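Local atomic coordinates of protein argonaute (Marinitoga piezophila, PDB entry 5I4A), a protein that uses short RNA guides bearing a 5'-hydroxyl to find complementary DNA or RNA targets and cleave them, with manganese as its preferred metal for DNA cutting. Residues L389-P394 with T632-K637; R607-T612 with L619-H624; K30-N35 with F68-E73. All blocks are in the same frame, centred on the assembly; numbering follows the deposited sequence.

Contact 1 (L389-P394 with T632-K637); sequences LVRNFP and TDYEWK. With nucleotides of chain B.
Arg391 meets Tyr634 with its hydrocarbon stem rather than with its charge. The CB of Arg391 stands 3.8 Å from the centroid of the Tyr634 ring and only 1° off the ring normal, a CH-pi contact over the middle of the face. The stem then runs outward across that same face, with CG of Arg391 above it, until CD of Arg391 comes 3.4 Å from CE2 of Tyr634. This course follows from the torsions: CG of Arg391 is anti to the backbone N (chi1 176°) and the chain stays extended to NE, which carries the guanidinium past the phenol end of the ring. There the two planes are 37° apart, so the guanidinium does not stack on the ring, and the hydroxyl of Tyr634 lies obliquely to it. One helical residue earlier, Val390 packs at the root of the Tyr634 side chain. Its CG1 touches CB of Tyr634 at 3.8 Å and CB of Lys637 also at 3.8 Å, while approaching the carbonyl O of Tyr634 to 3.3 Å. That oxygen already accepts the N-H of Lys637 at 3.0 Å, closing a turn, and the short, beta-branched side chain of valine fits against it with one methyl. Tyr634 is also tied to the helix start by a weak bond from its backbone N to Asp387. Glu635 turns away, its OE1 bonded to Tyr639 and its OE2 3.9 Å from O4 of U1 of chain B. The contact joins helix 387-392 of the Mid domain to the C-terminal tail of PIWI, the two domains of one lobe. With no hydrogen bond or salt bridge between the segments, the seam rests on dispersion and CH-pi attraction, and the charged ends of Arg391 and Lys637 take no part in it.

Contact 2 (R607-T612 with L619-H624); sequences RVAHST and LPYPLH. With nucleotides of chain B.
At the start of helix 621-631 of the PIWI domain, whose later residue Asn627 is an inferred manganese ligand, Tyr621 packs against the loop that follows helix 595-605 and carries Val608 and Ala609. Ala609 sets its CB 3.6 Å from the centroid of the Tyr621 ring, 14° off the normal, a CH-pi contact over one face. A single methyl suits this place because it lets the loop backbone pass close to the ring face. Val608 reaches the root of the same side chain, CG2 lying 3.7 Å from CB of Tyr621. The ring is turned toward the loop with its CG anti to the backbone N (chi1 -166°), and the ring of Tyr617 meets it too. A serine in place of Tyr621 would probably leave the Ala609 methyl without its aromatic partner and the loop freer to shift. Further along, Thr612 hydrogen-bonds through OG1 to O2' of U3 of chain B at 3.0 Å, a ribose hydroxyl that DNA lacks. Pro620 occupies the N-cap position, its carbonyl O taking the N-H of His624 at 2.8 Å. The arrangement packs a guide-contacting loop on a helix of PIWI, whose RNase H fold carries the active site, probably including Asn627.

Contact 3 (K30-N35 with F68-E73); sequences KLFARN and FQYKVE. With nucleotides of chain B.
Phe32 holds its CG anti to the backbone N (chi1 -172°), which projects the ring away from its helix, while Tyr70 has CG anti to its carbonyl carbon (chi1 -57°), turning a ring face toward that helix, and the two aromatic groups meet although their CA atoms stay 10.5 Å apart. In this T-shaped pair the edge of Phe32 is directed at a face of Tyr70, with centroids 5.2 Å apart and planes at 76°. CZ of Phe32 leads, 3.6 Å from CD2 of Tyr70, so weakly positive ring hydrogens approach the electron-rich pi cloud. In the N-terminal domain this joins helix 29-40 to the turn before strand 71-72, beside the four-stranded antiparallel sheet against which Phe32 packs, on Phe22 and Val51. A long flat phenylalanine can bridge that gap and still lie buried, and a tyrosine suits the partly exposed site opposite, offering a ring face. Tyr70 is held from the opposite face by CG of Gln69, 3.6 Å above the ring plane. Elsewhere, Arg34 bends toward the guide RNA; its NH1 and NH2 both lie 3.5 Å from OP2 of U21 of chain B, an electrostatic approach, and NH1 makes a weak hydrogen bond to another phosphate.

Overall arrangement
From the N terminus, contact 3 closes first, joining a helix of the N-terminal domain to a turn only 33 residues later. Linker L1, the PAZ domain and linker L2 follow before contact 1 opens in the Mid domain at 389-394. The chain then completes Mid and builds most of PIWI, where contact 2 closes a short loop between 607-612 and 619-624, wholly within the span of contact 1. Helix 621-631 runs on from contact 2 to segment 632-637, which completes contact 1 and joins Mid to PIWI. Contacts 1 and 2 have centres about 21 Å apart, whereas contact 3, in the other lobe, lies with its centre about 57 Å from that of contact 1.

Contact 1 (L389-P394 with T632-K637)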
loop_
_atom_site.group_PDB
_atom_site.type_symbol
_atom_site.label_atom_id
_atom_site.label_comp_id
_atom_site.label_asym_id
_atom_site.label_seq_id
_atom_site.Cartn_x
_atom_site.Cartn_y
_atom_site.Cartn_z
ATOM N N LEU A 389 6.399 17.267 -16.775
ATOM C CA LEU A 389 6.758 16.568 -18.005
ATOM C C LEU A 389 5.548 15.861 -18.604
ATOM O O LEU A 389 5.270 15.987 -19.802
ATOM C CB LEU A 389 7.887 15.575 -17.726
ATOM C CG LEU A 389 8.322 14.677 -18.886
ATOM C CD1 LEU A 389 8.796 15.512 -20.065
ATOM C CD2 LEU A 389 9.410 13.716 -18.434
ATOM N N VAL A 390 4.808 15.117 -17.777
ATOM C CA VAL A 390 3.592 14.462 -18.250
ATOM C C VAL A 390 2.544 15.497 -18.638
ATOM O O VAL A 390 1.868 15.367 -19.667
ATOM C CB VAL A 390 3.060 13.505 -17.167
ATOM C CG1 VAL A 390 1.851 12.732 -17.678
ATOM C CG2 VAL A 390 4.157 12.568 -16.699
ATOM N N ARG A 391 2.403 16.545 -17.825
ATOM C CA ARG A 391 1.340 17.528 -18.014
ATOM C C ARG A 391 1.522 18.319 -19.304
ATOM O O ARG A 391 0.543 18.616 -20.000
ATOM C CB ARG A 391 1.308 18.453 -16.798
ATOM C CG ARG A 391 0.338 19.617 -16.824
ATOM C CD ARG A 391 0.225 20.157 -15.402
ATOM N NE ARG A 391 -0.208 21.547 -15.320
ATOM C CZ ARG A 391 -0.477 22.171 -14.177
ATOM N NH1 ARG A 391 -0.365 21.524 -13.023
ATOM N NH2 ARG A 391 -0.862 23.440 -14.185
ATOM N N ASN A 392 2.763 18.660 -19.648
ATOM C CA ASN A 392 3.042 19.526 -20.787
ATOM C C ASN A 392 3.367 18.761 -22.061
ATOM O O ASN A 392 3.439 19.375 -23.132
ATOM C CB ASN A 392 4.200 20.467 -20.453
ATOM C CG ASN A 392 3.957 21.247 -19.182
ATOM O OD1 ASN A 392 2.826 21.631 -18.888
ATOM N ND2 ASN A 392 5.017 21.475 -18.414
ATOM N N PHE A 393 3.560 17.449 -21.976
ATOM C CA PHE A 393 3.957 16.682 -23.140
ATOM C C PHE A 393 2.802 16.582 -24.135
ATOM O O PHE A 393 1.633 16.563 -23.740
ATOM C CB PHE A 393 4.407 15.288 -22.726
ATOM C CG PHE A 393 5.564 14.780 -23.518
ATOM C CD1 PHE A 393 6.828 15.319 -23.344
ATOM C CD2 PHE A 393 5.392 13.768 -24.443
ATOM C CE1 PHE A 393 7.896 14.856 -24.077
ATOM C CE2 PHE A 393 6.452 13.307 -25.178
ATOM C CZ PHE A 393 7.708 13.848 -24.995
ATOM N N PRO A 394 3.105 16.533 -25.435
ATOM C CA PRO A 394 2.039 16.375 -26.434
ATOM C C PRO A 394 1.234 15.110 -26.174
ATOM O O PRO A 394 1.791 14.036 -25.934
ATOM C CB PRO A 394 2.804 16.304 -27.761
ATOM C CG PRO A 394 4.103 16.992 -27.492
ATOM C CD PRO A 394 4.430 16.699 -26.058
ATOM N N THR A 632 -1.315 10.551 -7.633
ATOM C CA THR A 632 -0.717 11.697 -8.307
ATOM C C THR A 632 -1.692 12.273 -9.326
ATOM O O THR A 632 -2.672 11.633 -9.717
ATOM C CB THR A 632 0.599 11.331 -9.016
ATOM O OG1 THR A 632 0.351 10.293 -9.973
ATOM C CG2 THR A 632 1.650 10.853 -8.018
ATOM N N ASP A 633 -1.390 13.496 -9.767
ATOM C CA ASP A 633 -2.206 14.178 -10.765
ATOM C C ASP A 633 -1.877 13.721 -12.182
ATOM O O ASP A 633 -2.776 13.589 -13.020
ATOM C CB ASP A 633 -2.009 15.686 -10.640
ATOM C CG ASP A 633 -2.631 16.253 -9.384
ATOM O OD1 ASP A 633 -3.796 15.909 -9.077
ATOM O OD2 ASP A 633 -1.949 17.043 -8.704
ATOM N N TYR A 634 -0.595 13.491 -12.470
ATOM C CA TYR A 634 -0.162 13.097 -13.810
ATOM C C TYR A 634 0.852 11.967 -13.833
ATOM O O TYR A 634 0.927 11.262 -14.846
ATOM C CB TYR A 634 0.440 14.294 -14.555
ATOM C CG TYR A 634 -0.521 15.429 -14.801
ATOM C CD1 TYR A 634 -1.299 15.467 -15.949
ATOM C CD2 TYR A 634 -0.642 16.473 -13.891
ATOM C CE1 TYR A 634 -2.175 16.506 -16.184
ATOM C CE2 TYR A 634 -1.517 17.515 -14.114
ATOM C CZ TYR A 634 -2.278 17.529 -15.264
ATOM O OH TYR A 634 -3.149 18.569 -15.489
ATOM N N GLU A 635 1.630 11.763 -12.767
ATOM C CA GLU A 635 2.720 10.797 -12.797
ATOM C C GLU A 635 2.229 9.390 -13.111
ATOM O O GLU A 635 2.949 8.613 -13.749
ATOM C CB GLU A 635 3.459 10.820 -11.460
ATOM C CG GLU A 635 4.636 9.869 -11.364
ATOM C CD GLU A 635 5.209 9.810 -9.963
ATOM O OE1 GLU A 635 5.647 8.720 -9.540
ATOM O OE2 GLU A 635 5.213 10.858 -9.283
ATOM N N TRP A 636 1.008 9.048 -12.692
ATOM C CA TRP A 636 0.498 7.698 -12.908
ATOM C C TRP A 636 0.380 7.353 -14.385
ATOM O O TRP A 636 0.342 6.166 -14.729
ATOM C CB TRP A 636 -0.859 7.526 -12.221
ATOM C CG TRP A 636 -1.951 8.403 -12.771
ATOM C CD1 TRP A 636 -2.391 9.588 -12.254
ATOM C CD2 TRP A 636 -2.752 8.155 -13.937
ATOM N NE1 TRP A 636 -3.410 10.094 -13.026
ATOM C CE2 TRP A 636 -3.652 9.232 -14.063
ATOM C CE3 TRP A 636 -2.796 7.125 -14.884
ATOM C CZ2 TRP A 636 -4.581 9.312 -15.100
ATOM C CZ3 TRP A 636 -3.719 7.207 -15.912
ATOM C CH2 TRP A 636 -4.599 8.291 -16.010
ATOM N N LYS A 637 0.315 8.357 -15.262
ATOM C CA LYS A 637 0.251 8.092 -16.695
ATOM C C LYS A 637 1.515 7.417 -17.209
ATOM O O LYS A 637 1.490 6.824 -18.293
ATOM C CB LYS A 637 0.008 9.391 -17.466
ATOM C CG LYS A 637 -1.451 9.814 -17.578
ATOM C CD LYS A 637 -1.607 10.914 -18.624
ATOM C CE LYS A 637 -3.048 11.051 -19.099
ATOM N NZ LYS A 637 -3.907 11.785 -18.130
ATOM O "O5'" U B 1 9.025 5.599 -14.627
ATOM C "C5'" U B 1 9.501 5.989 -15.911
ATOM C "C4'" U B 1 10.879 6.602 -15.839
ATOM O "O4'" U B 1 10.790 7.904 -15.200
ATOM C "C3'" U B 1 11.915 5.801 -15.053
ATOM O "O3'" U B 1 13.188 5.887 -15.693
ATOM C "C2'" U B 1 11.964 6.515 -13.704
ATOM O "O2'" U B 1 13.202 6.407 -13.034
ATOM C "C1'" U B 1 11.664 7.962 -14.090
ATOM N N1 U B 1 10.978 8.703 -13.024
ATOM C C2 U B 1 11.525 9.877 -12.539
ATOM O O2 U B 1 12.569 10.348 -12.960
ATOM N N3 U B 1 10.798 10.481 -11.541
ATOM C C4 U B 1 9.608 10.032 -10.991
ATOM O O4 U B 1 9.063 10.679 -10.097
ATOM C C5 U B 1 9.114 8.813 -11.547
ATOM C C6 U B 1 9.802 8.207 -12.517
#

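Contact 2 (R607-T612 with L619-H624)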
loop_
_atom_site.group_PDB
_atom_site.type_symbol
_atom_site.label_atom_id
_atom_site.label_comp_id
_atom_site.label_asym_id
_atom_site.label_seq_id
_atom_site.Cartn_x
_atom_site.Cartn_y
_atom_site.Cartn_z
ATOM N N ARG A 607 -1.879 -10.773 -11.343
ATOM C CA ARG A 607 -0.976 -11.187 -12.405
ATOM C C ARG A 607 -1.523 -10.960 -13.807
ATOM O O ARG A 607 -0.839 -11.305 -14.775
ATOM C CB ARG A 607 -0.621 -12.674 -12.260
ATOM C CG ARG A 607 0.008 -13.052 -10.931
ATOM C CD ARG A 607 1.439 -12.541 -10.812
ATOM N NE ARG A 607 2.130 -13.185 -9.702
ATOM C CZ ARG A 607 2.773 -14.344 -9.799
ATOM N NH1 ARG A 607 2.822 -14.981 -10.963
ATOM N NH2 ARG A 607 3.368 -14.867 -8.733
ATOM N N VAL A 608 -2.731 -10.406 -13.953
ATOM C CA VAL A 608 -3.287 -10.187 -15.286
ATOM C C VAL A 608 -2.533 -9.120 -16.061
ATOM O O VAL A 608 -2.795 -8.929 -17.253
ATOM C CB VAL A 608 -4.781 -9.811 -15.217
ATOM C CG1 VAL A 608 -5.580 -10.940 -14.598
ATOM C CG2 VAL A 608 -4.970 -8.521 -14.442
ATOM N N ALA A 609 -1.606 -8.421 -15.411
ATOM C CA ALA A 609 -0.711 -7.500 -16.092
ATOM C C ALA A 609 0.604 -7.462 -15.331
ATOM O O ALA A 609 0.667 -7.785 -14.142
ATOM C CB ALA A 609 -1.312 -6.093 -16.201
ATOM N N HIS A 610 1.659 -7.076 -16.042
ATOM C CA HIS A 610 2.975 -6.860 -15.466
ATOM C C HIS A 610 3.497 -5.507 -15.922
ATOM O O HIS A 610 3.302 -5.118 -17.076
ATOM C CB HIS A 610 3.974 -7.960 -15.883
ATOM C CG HIS A 610 3.901 -9.202 -15.047
ATOM N ND1 HIS A 610 4.832 -9.501 -14.076
ATOM C CD2 HIS A 610 3.013 -10.223 -15.044
ATOM C CE1 HIS A 610 4.519 -10.652 -13.507
ATOM N NE2 HIS A 610 3.418 -11.110 -14.074
ATOM N N SER A 611 4.147 -4.786 -15.007
ATOM C CA SER A 611 4.901 -3.604 -15.410
ATOM C C SER A 611 6.148 -4.010 -16.185
ATOM O O SER A 611 6.446 -3.453 -17.249
ATOM C CB SER A 611 5.270 -2.773 -14.181
ATOM O OG SER A 611 6.375 -1.933 -14.459
ATOM N N THR A 612 6.844 -5.022 -15.689
ATOM C CA THR A 612 7.942 -5.671 -16.376
ATOM C C THR A 612 7.804 -7.163 -16.061
ATOM O O THR A 612 7.165 -7.506 -15.126
ATOM C CB THR A 612 9.359 -5.221 -16.035
ATOM O OG1 THR A 612 9.748 -5.783 -14.796
ATOM C CG2 THR A 612 9.485 -3.712 -16.008
ATOM N N LEU A 619 -1.152 -6.226 -5.375
ATOM C CA LEU A 619 -2.587 -6.054 -5.257
ATOM C C LEU A 619 -3.273 -6.424 -6.566
ATOM O O LEU A 619 -2.644 -6.423 -7.629
ATOM C CB LEU A 619 -2.920 -4.602 -4.893
ATOM C CG LEU A 619 -2.335 -4.139 -3.557
ATOM C CD1 LEU A 619 -2.507 -2.639 -3.367
ATOM C CD2 LEU A 619 -2.976 -4.906 -2.415
ATOM N N PRO A 620 -4.566 -6.758 -6.528
ATOM C CA PRO A 620 -5.293 -6.993 -7.779
ATOM C C PRO A 620 -5.197 -5.770 -8.674
ATOM O O PRO A 620 -5.249 -4.633 -8.202
ATOM C CB PRO A 620 -6.733 -7.252 -7.317
ATOM C CG PRO A 620 -6.803 -6.710 -5.925
ATOM C CD PRO A 620 -5.439 -6.910 -5.351
ATOM N N TYR A 621 -5.027 -6.020 -9.971
ATOM C CA TYR A 621 -4.736 -4.949 -10.922
ATOM C C TYR A 621 -5.711 -3.777 -10.849
ATOM O O TYR A 621 -5.240 -2.627 -10.829
ATOM C CB TYR A 621 -4.672 -5.543 -12.337
ATOM C CG TYR A 621 -4.048 -4.643 -13.381
ATOM C CD1 TYR A 621 -2.899 -3.909 -13.105
ATOM C CD2 TYR A 621 -4.597 -4.544 -14.651
ATOM C CE1 TYR A 621 -2.328 -3.091 -14.065
ATOM C CE2 TYR A 621 -4.035 -3.736 -15.614
ATOM C CZ TYR A 621 -2.900 -3.011 -15.319
ATOM O OH TYR A 621 -2.345 -2.205 -16.285
ATOM N N PRO A 622 -7.037 -3.969 -10.785
ATOM C CA PRO A 622 -7.917 -2.795 -10.629
ATOM C C PRO A 622 -7.613 -1.971 -9.388
ATOM O O PRO A 622 -7.659 -0.736 -9.446
ATOM C CB PRO A 622 -9.322 -3.415 -10.580
ATOM C CG PRO A 622 -9.113 -4.856 -10.261
ATOM C CD PRO A 622 -7.817 -5.214 -10.910
ATOM N N LEU A 623 -7.300 -2.620 -8.263
ATOM C CA LEU A 623 -6.929 -1.877 -7.061
ATOM C C LEU A 623 -5.563 -1.230 -7.212
ATOM O O LEU A 623 -5.346 -0.106 -6.743
ATOM C CB LEU A 623 -6.941 -2.799 -5.843
ATOM C CG LEU A 623 -8.255 -2.952 -5.085
ATOM C CD1 LEU A 623 -7.981 -3.621 -3.758
ATOM C CD2 LEU A 623 -8.915 -1.601 -4.880
ATOM N N HIS A 624 -4.619 -1.936 -7.840
ATOM C CA HIS A 624 -3.313 -1.347 -8.117
ATOM C C HIS A 624 -3.454 -0.062 -8.923
ATOM O O HIS A 624 -2.802 0.947 -8.625
ATOM C CB HIS A 624 -2.438 -2.351 -8.862
ATOM C CG HIS A 624 -1.110 -1.800 -9.279
ATOM N ND1 HIS A 624 -0.005 -1.819 -8.457
ATOM C CD2 HIS A 624 -0.716 -1.201 -10.428
ATOM C CE1 HIS A 624 1.016 -1.262 -9.082
ATOM N NE2 HIS A 624 0.611 -0.878 -10.280
ATOM P P U B 3 9.049 2.036 -15.368
ATOM O OP1 U B 3 7.653 2.451 -15.654
ATOM O OP2 U B 3 9.853 2.812 -14.395
ATOM O "O5'" U B 3 9.011 0.527 -14.877
ATOM C "C5'" U B 3 9.077 0.216 -13.499
ATOM C "C4'" U B 3 9.317 -1.254 -13.280
ATOM O "O4'" U B 3 10.697 -1.583 -13.589
ATOM C "C3'" U B 3 9.125 -1.730 -11.852
ATOM O "O3'" U B 3 7.769 -2.008 -11.561
ATOM C "C2'" U B 3 10.018 -2.958 -11.777
ATOM O "O2'" U B 3 9.372 -4.078 -12.355
ATOM C "C1'" U B 3 11.182 -2.543 -12.676
ATOM N N1 U B 3 12.278 -1.924 -11.898
ATOM C C2 U B 3 13.019 -2.725 -11.044
ATOM O O2 U B 3 12.828 -3.920 -10.900
ATOM N N3 U B 3 14.007 -2.066 -10.356
ATOM C C4 U B 3 14.324 -0.729 -10.433
ATOM O O4 U B 3 15.248 -0.288 -9.748
ATOM C C5 U B 3 13.514 0.030 -11.334
ATOM C C6 U B 3 12.543 -0.582 -12.017
#

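Contact 3 (K30-N35 with F68-E73)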
loop_
_atom_site.group_PDB
_atom_site.type_symbol
_atom_site.label_atom_id
_atom_site.label_comp_id
_atom_site.label_asym_id
_atom_site.label_seq_id
_atom_site.Cartn_x
_atom_site.Cartn_y
_atom_site.Cartn_z
ATOM N N LYS A 30 -13.668 17.794 32.377
ATOM C CA LYS A 30 -12.644 17.551 31.365
ATOM C C LYS A 30 -11.264 17.413 31.998
ATOM O O LYS A 30 -10.476 16.545 31.603
ATOM C CB LYS A 30 -12.652 18.674 30.327
ATOM C CG LYS A 30 -11.691 18.449 29.169
ATOM C CD LYS A 30 -11.981 19.399 28.018
ATOM C CE LYS A 30 -13.388 19.194 27.475
ATOM N NZ LYS A 30 -13.615 17.796 27.006
ATOM N N LEU A 31 -10.959 18.254 32.989
ATOM C CA LEU A 31 -9.670 18.166 33.668
ATOM C C LEU A 31 -9.578 16.910 34.525
ATOM O O LEU A 31 -8.531 16.253 34.562
ATOM C CB LEU A 31 -9.441 19.417 34.516
ATOM C CG LEU A 31 -8.186 19.449 35.390
ATOM C CD1 LEU A 31 -6.937 19.207 34.557
ATOM C CD2 LEU A 31 -8.092 20.773 36.135
ATOM N N PHE A 32 -10.658 16.572 35.235
ATOM C CA PHE A 32 -10.687 15.337 36.015
ATOM C C PHE A 32 -10.436 14.129 35.120
ATOM O O PHE A 32 -9.626 13.253 35.446
ATOM C CB PHE A 32 -12.030 15.224 36.742
ATOM C CG PHE A 32 -12.108 14.088 37.730
ATOM C CD1 PHE A 32 -11.061 13.825 38.598
ATOM C CD2 PHE A 32 -13.249 13.303 37.812
ATOM C CE1 PHE A 32 -11.139 12.785 39.511
ATOM C CE2 PHE A 32 -13.333 12.265 38.724
ATOM C CZ PHE A 32 -12.277 12.006 39.573
ATOM N N ALA A 33 -11.105 14.084 33.965
ATOM C CA ALA A 33 -10.911 12.976 33.035
ATOM C C ALA A 33 -9.485 12.942 32.496
ATOM O O ALA A 33 -8.908 11.864 32.315
ATOM C CB ALA A 33 -11.917 13.074 31.889
ATOM N N ARG A 34 -8.897 14.113 32.237
ATOM C CA ARG A 34 -7.547 14.152 31.684
ATOM C C ARG A 34 -6.522 13.627 32.682
ATOM O O ARG A 34 -5.627 12.855 32.316
ATOM C CB ARG A 34 -7.192 15.575 31.257
ATOM C CG ARG A 34 -5.747 15.740 30.815
ATOM C CD ARG A 34 -5.634 15.867 29.305
ATOM N NE ARG A 34 -5.045 17.144 28.910
ATOM C CZ ARG A 34 -3.881 17.271 28.281
ATOM N NH1 ARG A 34 -3.177 16.195 27.956
ATOM N NH2 ARG A 34 -3.427 18.476 27.964
ATOM N N ASN A 35 -6.632 14.034 33.948
ATOM C CA ASN A 35 -5.703 13.540 34.960
ATOM C C ASN A 35 -5.879 12.044 35.184
ATOM O O ASN A 35 -4.897 11.320 35.383
ATOM C CB ASN A 35 -5.889 14.308 36.268
ATOM C CG ASN A 35 -5.668 15.800 36.103
ATOM O OD1 ASN A 35 -5.168 16.254 35.073
ATOM N ND2 ASN A 35 -6.036 16.569 37.121
ATOM N N PHE A 68 -11.839 5.810 44.532
ATOM C CA PHE A 68 -13.156 5.297 44.891
ATOM C C PHE A 68 -13.997 6.341 45.615
ATOM O O PHE A 68 -15.224 6.205 45.663
ATOM C CB PHE A 68 -13.033 4.025 45.746
ATOM C CG PHE A 68 -12.121 4.160 46.943
ATOM C CD1 PHE A 68 -12.504 4.896 48.054
ATOM C CD2 PHE A 68 -10.898 3.513 46.973
ATOM C CE1 PHE A 68 -11.671 5.009 49.155
ATOM C CE2 PHE A 68 -10.059 3.623 48.072
ATOM C CZ PHE A 68 -10.447 4.370 49.161
ATOM N N GLN A 69 -13.368 7.384 46.168
ATOM C CA GLN A 69 -14.119 8.451 46.820
ATOM C C GLN A 69 -14.960 9.249 45.834
ATOM O O GLN A 69 -15.880 9.956 46.254
ATOM C CB GLN A 69 -13.172 9.393 47.564
ATOM C CG GLN A 69 -12.479 10.402 46.665
ATOM C CD GLN A 69 -11.465 11.247 47.406
ATOM O OE1 GLN A 69 -11.820 12.196 48.105
ATOM N NE2 GLN A 69 -10.190 10.905 47.257
ATOM N N TYR A 70 -14.662 9.158 44.540
ATOM C CA TYR A 70 -15.453 9.814 43.510
ATOM C C TYR A 70 -16.348 8.847 42.750
ATOM O O TYR A 70 -17.098 9.283 41.871
ATOM C CB TYR A 70 -14.537 10.546 42.523
ATOM C CG TYR A 70 -13.633 11.570 43.168
ATOM C CD1 TYR A 70 -14.159 12.665 43.838
ATOM C CD2 TYR A 70 -12.251 11.445 43.100
ATOM C CE1 TYR A 70 -13.337 13.603 44.428
ATOM C CE2 TYR A 70 -11.421 12.377 43.686
ATOM C CZ TYR A 70 -11.969 13.455 44.349
ATOM O OH TYR A 70 -11.145 14.388 44.934
ATOM N N LYS A 71 -16.294 7.555 43.068
ATOM C CA LYS A 71 -17.060 6.569 42.317
ATOM C C LYS A 71 -18.557 6.798 42.484
ATOM O O LYS A 71 -19.045 7.071 43.583
ATOM C CB LYS A 71 -16.701 5.150 42.756
ATOM C CG LYS A 71 -17.471 4.087 41.983
ATOM C CD LYS A 71 -16.908 2.696 42.180
ATOM C CE LYS A 71 -17.265 1.803 40.998
ATOM N NZ LYS A 71 -18.732 1.777 40.723
ATOM N N VAL A 72 -19.281 6.674 41.377
ATOM C CA VAL A 72 -20.720 6.890 41.327
ATOM C C VAL A 72 -21.414 5.539 41.202
ATOM O O VAL A 72 -20.869 4.588 40.630
ATOM C CB VAL A 72 -21.070 7.845 40.160
ATOM C CG1 VAL A 72 -22.498 7.658 39.667
ATOM C CG2 VAL A 72 -20.845 9.291 40.586
ATOM N N GLU A 73 -22.621 5.453 41.778
ATOM C CA GLU A 73 -23.403 4.219 41.749
ATOM C C GLU A 73 -23.584 3.671 40.337
ATOM O O GLU A 73 -23.609 2.449 40.143
ATOM C CB GLU A 73 -24.769 4.471 42.393
ATOM C CG GLU A 73 -25.816 3.395 42.140
ATOM C CD GLU A 73 -27.139 3.972 41.664
ATOM O OE1 GLU A 73 -27.482 3.787 40.477
ATOM O OE2 GLU A 73 -27.832 4.623 42.474
ATOM P P U B 21 1.068 18.442 27.838
ATOM O OP1 U B 21 1.955 19.297 28.680
ATOM O OP2 U B 21 -0.018 17.700 28.517
ATOM O "O5'" U B 21 0.371 19.263 26.654
ATOM C "C5'" U B 21 0.909 20.502 26.178
ATOM C "C4'" U B 21 2.364 20.344 25.793
ATOM O "O4'" U B 21 2.464 19.798 24.453
ATOM C "C3'" U B 21 3.271 21.587 25.835
ATOM O "O3'" U B 21 4.325 21.429 26.787
ATOM C "C2'" U B 21 3.901 21.652 24.434
ATOM O "O2'" U B 21 5.287 21.937 24.446
ATOM C "C1'" U B 21 3.647 20.261 23.858
ATOM N N1 U B 21 3.507 20.286 22.391
ATOM C C2 U B 21 4.670 20.098 21.657
ATOM O O2 U B 21 5.749 19.883 22.141
ATOM N N3 U B 21 4.571 20.153 20.302
ATOM C C4 U B 21 3.422 20.387 19.598
ATOM O O4 U B 21 3.480 20.406 18.371
ATOM C C5 U B 21 2.246 20.589 20.392
ATOM C C6 U B 21 2.323 20.541 21.734
#